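Local coordinates for F5/8 type C domain protein (Clostridium perfringens, PDB 7JRM) that probably recognises mucin-type glycans through a family 51 carbohydrate-binding module, as part of the ZmpB O-glycopeptidase, at residues A[124-136]-A[204-218]. Numbering follows the deposited sequence.
With CA (calcium ion), chain B.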
loop_
_atom_site.group_PDB
_atom_site.type_symbol
_atom_site.label_atom_id
_atom_site.label_comp_id
_atom_site.label_asym_id
_atom_site.label_seq_id
_atom_site.Cartn_x
_atom_site.Cartn_y
_atom_site.Cartn_z
ATOM N N PHE A 124 -3.247 -33.997 -3.904
ATOM C CA PHE A 124 -2.114 -33.175 -3.506
ATOM C C PHE A 124 -0.982 -33.316 -4.513
ATOM O O PHE A 124 -0.724 -34.411 -5.026
ATOM C CB PHE A 124 -1.605 -33.563 -2.115
ATOM C CG PHE A 124 -2.604 -33.345 -1.017
ATOM C CD1 PHE A 124 -3.572 -34.296 -0.745
ATOM C CD2 PHE A 124 -2.567 -32.192 -0.250
ATOM C CE1 PHE A 124 -4.490 -34.098 0.270
ATOM C CE2 PHE A 124 -3.483 -31.988 0.765
ATOM C CZ PHE A 124 -4.443 -32.942 1.026
ATOM N N ALA A 125 -0.302 -32.203 -4.790
ATOM C CA ALA A 125 0.884 -32.262 -5.633
ATOM C C ALA A 125 2.133 -32.568 -4.819
ATOM O O ALA A 125 3.102 -33.115 -5.358
ATOM C CB ALA A 125 1.059 -30.946 -6.394
ATOM N N LYS A 126 2.125 -32.235 -3.529
ATOM C CA LYS A 126 3.281 -32.398 -2.663
ATOM C C LYS A 126 2.936 -33.299 -1.486
ATOM O O LYS A 126 1.794 -33.329 -1.017
ATOM C CB LYS A 126 3.778 -31.043 -2.150
ATOM C CG LYS A 126 3.829 -29.959 -3.213
ATOM C CD LYS A 126 4.979 -30.188 -4.180
ATOM C CE LYS A 126 6.319 -29.947 -3.507
ATOM N NZ LYS A 126 7.452 -30.476 -4.315
ATOM N N GLY A 127 3.934 -34.026 -1.012
ATOM C CA GLY A 127 3.768 -34.889 0.136
ATOM C C GLY A 127 4.693 -36.087 0.044
ATOM O O GLY A 127 5.565 -36.160 -0.818
ATOM N N ILE A 128 4.477 -37.028 0.959
ATOM C CA ILE A 128 5.276 -38.244 1.058
ATOM C C ILE A 128 4.328 -39.434 1.072
ATOM O O ILE A 128 3.472 -39.538 1.958
ATOM C CB ILE A 128 6.166 -38.248 2.312
ATOM C CG1 ILE A 128 7.108 -37.044 2.306
ATOM C CG2 ILE A 128 6.951 -39.546 2.404
ATOM C CD1 ILE A 128 8.138 -37.084 1.198
ATOM N N GLY A 129 4.480 -40.329 0.097
ATOM C CA GLY A 129 3.701 -41.543 0.037
ATOM C C GLY A 129 4.506 -42.714 0.562
ATOM O O GLY A 129 5.577 -43.026 0.039
ATOM N N THR A 130 3.986 -43.358 1.604
ATOM C CA THR A 130 4.700 -44.443 2.264
ATOM C C THR A 130 3.718 -45.578 2.544
ATOM O O THR A 130 2.592 -45.594 2.039
ATOM C CB THR A 130 5.394 -43.940 3.538
ATOM O OG1 THR A 130 6.287 -44.948 4.029
ATOM C CG2 THR A 130 4.371 -43.592 4.615
ATOM N N HIS A 131 4.159 -46.532 3.362
ATOM C CA HIS A 131 3.405 -47.752 3.617
ATOM C C HIS A 131 3.827 -48.299 4.972
ATOM O O HIS A 131 5.024 -48.424 5.242
ATOM C CB HIS A 131 3.666 -48.781 2.509
ATOM C CG HIS A 131 2.689 -49.916 2.482
ATOM N ND1 HIS A 131 2.536 -50.792 3.533
ATOM C CD2 HIS A 131 1.833 -50.330 1.517
ATOM C CE1 HIS A 131 1.619 -51.691 3.222
ATOM N NE2 HIS A 131 1.176 -51.432 2.006
ATOM N N SER A 132 2.849 -48.604 5.821
ATOM C CA SER A 132 3.151 -49.180 7.125
ATOM C C SER A 132 3.784 -50.557 6.956
ATOM O O SER A 132 3.476 -51.290 6.012
ATOM C CB SER A 132 1.880 -49.281 7.970
ATOM O OG SER A 132 1.254 -50.540 7.798
ATOM N N TYR A 133 4.702 -50.904 7.857
ATOM C CA TYR A 133 5.197 -50.015 8.907
ATOM C C TYR A 133 6.294 -49.120 8.339
ATOM O O TYR A 133 7.129 -49.577 7.561
ATOM C CB TYR A 133 5.723 -50.833 10.091
ATOM C CG TYR A 133 6.219 -50.013 11.261
ATOM C CD1 TYR A 133 7.567 -49.703 11.395
ATOM C CD2 TYR A 133 5.343 -49.562 12.239
ATOM C CE1 TYR A 133 8.026 -48.958 12.465
ATOM C CE2 TYR A 133 5.793 -48.817 13.314
ATOM C CZ TYR A 133 7.136 -48.518 13.421
ATOM O OH TYR A 133 7.589 -47.776 14.488
ATOM N N SER A 134 6.290 -47.844 8.723
ATOM C CA SER A 134 7.202 -46.876 8.133
ATOM C C SER A 134 7.745 -45.935 9.197
ATOM O O SER A 134 7.010 -45.492 10.084
ATOM C CB SER A 134 6.510 -46.062 7.033
ATOM O OG SER A 134 7.396 -45.107 6.478
ATOM N N GLU A 135 9.039 -45.634 9.091
ATOM C CA GLU A 135 9.705 -44.654 9.945
ATOM C C GLU A 135 10.583 -43.787 9.055
ATOM O O GLU A 135 11.557 -44.280 8.476
ATOM C CB GLU A 135 10.536 -45.332 11.035
ATOM C CG GLU A 135 9.728 -45.857 12.209
ATOM C CD GLU A 135 10.608 -46.301 13.361
ATOM O OE1 GLU A 135 11.840 -46.112 13.278
ATOM O OE2 GLU A 135 10.068 -46.841 14.350
ATOM N N ILE A 136 10.241 -42.507 8.939
ATOM C CA ILE A 136 10.977 -41.565 8.103
ATOM C C ILE A 136 11.469 -40.435 8.994
ATOM O O ILE A 136 10.673 -39.790 9.687
ATOM C CB ILE A 136 10.114 -41.026 6.951
ATOM C CG1 ILE A 136 9.470 -42.184 6.185
ATOM C CG2 ILE A 136 10.953 -40.177 6.013
ATOM C CD1 ILE A 136 8.590 -41.743 5.034
ATOM N N VAL A 204 4.197 -44.434 10.675
ATOM C CA VAL A 204 2.914 -44.969 10.232
ATOM C C VAL A 204 2.822 -46.386 10.781
ATOM O O VAL A 204 3.466 -47.305 10.261
ATOM C CB VAL A 204 2.773 -44.953 8.705
ATOM C CG1 VAL A 204 1.419 -45.514 8.294
ATOM C CG2 VAL A 204 2.962 -43.544 8.166
ATOM N N ASP A 205 2.028 -46.574 11.831
ATOM C CA ASP A 205 1.870 -47.889 12.430
ATOM C C ASP A 205 0.795 -48.690 11.696
ATOM O O ASP A 205 0.047 -48.168 10.867
ATOM C CB ASP A 205 1.537 -47.772 13.917
ATOM C CG ASP A 205 2.191 -48.861 14.744
ATOM O OD1 ASP A 205 2.420 -49.962 14.200
ATOM O OD2 ASP A 205 2.480 -48.618 15.934
ATOM N N VAL A 206 0.721 -49.981 12.023
ATOM C CA VAL A 206 -0.074 -50.914 11.230
ATOM C C VAL A 206 -1.522 -51.050 11.693
ATOM O O VAL A 206 -2.349 -51.580 10.938
ATOM C CB VAL A 206 0.587 -52.304 11.217
ATOM C CG1 VAL A 206 1.989 -52.216 10.635
ATOM C CG2 VAL A 206 0.626 -52.886 12.623
ATOM N N ALA A 207 -1.851 -50.595 12.903
ATOM C CA ALA A 207 -3.205 -50.707 13.473
ATOM C C ALA A 207 -3.609 -52.181 13.427
ATOM O O ALA A 207 -2.835 -53.035 13.882
ATOM C CB ALA A 207 -4.141 -49.743 12.756
ATOM N N ASP A 208 -4.779 -52.525 12.896
ATOM C CA ASP A 208 -5.212 -53.912 12.805
ATOM C C ASP A 208 -4.936 -54.471 11.411
ATOM O O ASP A 208 -4.553 -53.750 10.487
ATOM C CB ASP A 208 -6.700 -54.045 13.156
ATOM C CG ASP A 208 -7.583 -53.076 12.381
ATOM O OD1 ASP A 208 -8.613 -52.642 12.937
ATOM O OD2 ASP A 208 -7.262 -52.753 11.217
ATOM N N ASN A 209 -5.137 -55.785 11.279
ATOM C CA ASN A 209 -4.980 -56.502 10.011
ATOM C C ASN A 209 -3.560 -56.400 9.461
ATOM O O ASN A 209 -3.345 -56.510 8.252
ATOM C CB ASN A 209 -5.988 -56.015 8.964
ATOM C CG ASN A 209 -7.357 -56.639 9.137
ATOM O OD1 ASN A 209 -8.321 -55.959 9.490
ATOM N ND2 ASN A 209 -7.451 -57.940 8.888
ATOM N N GLY A 210 -2.581 -56.203 10.340
ATOM C CA GLY A 210 -1.218 -56.051 9.879
ATOM C C GLY A 210 -1.064 -54.818 9.009
ATOM O O GLY A 210 -1.749 -53.803 9.183
ATOM N N ASN A 211 -0.150 -54.908 8.043
ATOM C CA ASN A 211 0.123 -53.813 7.124
ATOM C C ASN A 211 -0.586 -53.983 5.784
ATOM O O ASN A 211 -0.220 -53.317 4.810
ATOM C CB ASN A 211 1.631 -53.667 6.910
ATOM C CG ASN A 211 2.237 -54.842 6.162
ATOM O OD1 ASN A 211 1.615 -55.893 6.015
ATOM N ND2 ASN A 211 3.462 -54.663 5.681
ATOM N N ASN A 212 -1.593 -54.851 5.718
ATOM C CA ASN A 212 -2.226 -55.180 4.446
ATOM C C ASN A 212 -2.900 -53.957 3.838
ATOM O O ASN A 212 -3.809 -53.374 4.439
ATOM C CB ASN A 212 -3.241 -56.305 4.643
ATOM C CG ASN A 212 -3.563 -57.028 3.351
ATOM O OD1 ASN A 212 -2.746 -57.068 2.431
ATOM N ND2 ASN A 212 -4.760 -57.598 3.271
ATOM N N TRP A 213 -2.447 -53.576 2.640
ATOM C CA TRP A 213 -3.008 -52.453 1.885
ATOM C C TRP A 213 -2.946 -51.147 2.673
ATOM O O TRP A 213 -3.831 -50.297 2.559
ATOM C CB TRP A 213 -4.444 -52.748 1.443
ATOM C CG TRP A 213 -4.555 -53.979 0.598
ATOM C CD1 TRP A 213 -5.244 -55.117 0.896
ATOM C CD2 TRP A 213 -3.958 -54.197 -0.686
ATOM N NE1 TRP A 213 -5.114 -56.032 -0.122
ATOM C CE2 TRP A 213 -4.328 -55.490 -1.105
ATOM C CE3 TRP A 213 -3.146 -53.424 -1.523
ATOM C CZ2 TRP A 213 -3.915 -56.027 -2.322
ATOM C CZ3 TRP A 213 -2.737 -53.958 -2.730
ATOM C CH2 TRP A 213 -3.122 -55.247 -3.119
ATOM N N ASP A 214 -1.889 -50.974 3.465
ATOM C CA ASP A 214 -1.731 -49.789 4.306
ATOM C C ASP A 214 -0.975 -48.688 3.557
ATOM O O ASP A 214 0.130 -48.286 3.918
ATOM C CB ASP A 214 -1.025 -50.158 5.605
ATOM C CG ASP A 214 -1.972 -50.728 6.643
ATOM O OD1 ASP A 214 -3.187 -50.818 6.361
ATOM O OD2 ASP A 214 -1.501 -51.078 7.745
ATOM N N HIS A 215 -1.602 -48.197 2.492
ATOM C CA HIS A 215 -1.064 -47.065 1.747
ATOM C C HIS A 215 -1.373 -45.785 2.511
ATOM O O HIS A 215 -2.543 -45.429 2.687
ATOM C CB HIS A 215 -1.658 -47.011 0.341
ATOM C CG HIS A 215 -1.267 -48.165 -0.531
ATOM N ND1 HIS A 215 -1.317 -48.106 -1.907
ATOM C CD2 HIS A 215 -0.826 -49.408 -0.223
ATOM C CE1 HIS A 215 -0.920 -49.261 -2.410
ATOM N NE2 HIS A 215 -0.617 -50.069 -1.410
ATOM N N ALA A 216 -0.330 -45.096 2.973
ATOM C CA ALA A 216 -0.484 -43.911 3.804
ATOM C C ALA A 216 0.268 -42.740 3.191
ATOM O O ALA A 216 1.348 -42.915 2.619
ATOM C CB ALA A 216 0.018 -44.164 5.229
ATOM N N ASP A 217 -0.304 -41.545 3.323
ATOM C CA ASP A 217 0.279 -40.328 2.776
ATOM C C ASP A 217 0.518 -39.308 3.878
ATOM O O ASP A 217 -0.344 -39.088 4.734
ATOM C CB ASP A 217 -0.625 -39.695 1.713
ATOM C CG ASP A 217 -0.883 -40.609 0.542
ATOM O OD1 ASP A 217 0.010 -41.410 0.197
ATOM O OD2 ASP A 217 -1.981 -40.513 -0.040
ATOM N N TRP A 218 1.697 -38.686 3.844
ATOM C CA TRP A 218 1.947 -37.443 4.568
ATOM C C TRP A 218 1.724 -36.312 3.568
ATOM O O TRP A 218 2.653 -35.799 2.944
ATOM C CB TRP A 218 3.355 -37.421 5.160
ATOM C CG TRP A 218 3.641 -38.557 6.096
ATOM C CD1 TRP A 218 4.156 -39.777 5.772
ATOM C CD2 TRP A 218 3.434 -38.573 7.514
ATOM N NE1 TRP A 218 4.281 -40.554 6.899
ATOM C CE2 TRP A 218 3.843 -39.838 7.982
ATOM C CE3 TRP A 218 2.940 -37.642 8.433
ATOM C CZ2 TRP A 218 3.772 -40.195 9.327
ATOM C CZ3 TRP A 218 2.872 -37.999 9.769
ATOM C CH2 TRP A 218 3.287 -39.264 10.203
HETATM CA CA CA B . -3.426 -52.071 8.902
HETATM O O HOH W 1 -0.131 -53.135 -0.487
HETATM O O HOH W 2 5.483 -53.398 7.900
HETATM O O HOH W 3 6.405 -42.709 7.745
HETATM O O HOH W 4 -4.399 -53.453 7.183
#
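H131 holds CG trans to its backbone N (chi1 -165°), and D214 keeps CG beside its backbone N, opposite the carbonyl carbon (chi1 -83°). The first torsion lays the imidazole over the D214 backbone; the second points the D214 carboxylate at S132 and the calcium ion. D214 O sits 3.3 Å above the centre of the H131 ring. H131 ND1 donates in the ring plane to S132 O at 2.7 Å, which fixes the ring rotation. At the ring edge, H131 CE1 lies 2.9 Å from N211 O. The H131 and H215 rings meet rim to rim with planes at 61°, and one water bridges their NE2 atoms.

The fold is the beta-sandwich of an NPCBM domain. Strand 127-131 pairs antiparallel with 215-218 in one sheet, and 134-136 pairs antiparallel with 204-205 in the other. The chain crosses between sheets at S132, before a cis peptide to Y133.

S132 OG donates to D214 OD2 at 2.8 Å, on the anti lone pair of that oxygen. The same carboxylate binds calcium through both oxygens, which is consistent with S132 steadying a metal ligand from the second shell. V206 O, D208 O, G210 O, a water and S163 complete the site.

Between the sheets, T130 CG2 packs on V204 CG2 (3.8 Å) and reaches the W218 indole edge. A water links W218 NE1 to S134 OG, which also bonds T130 OG1.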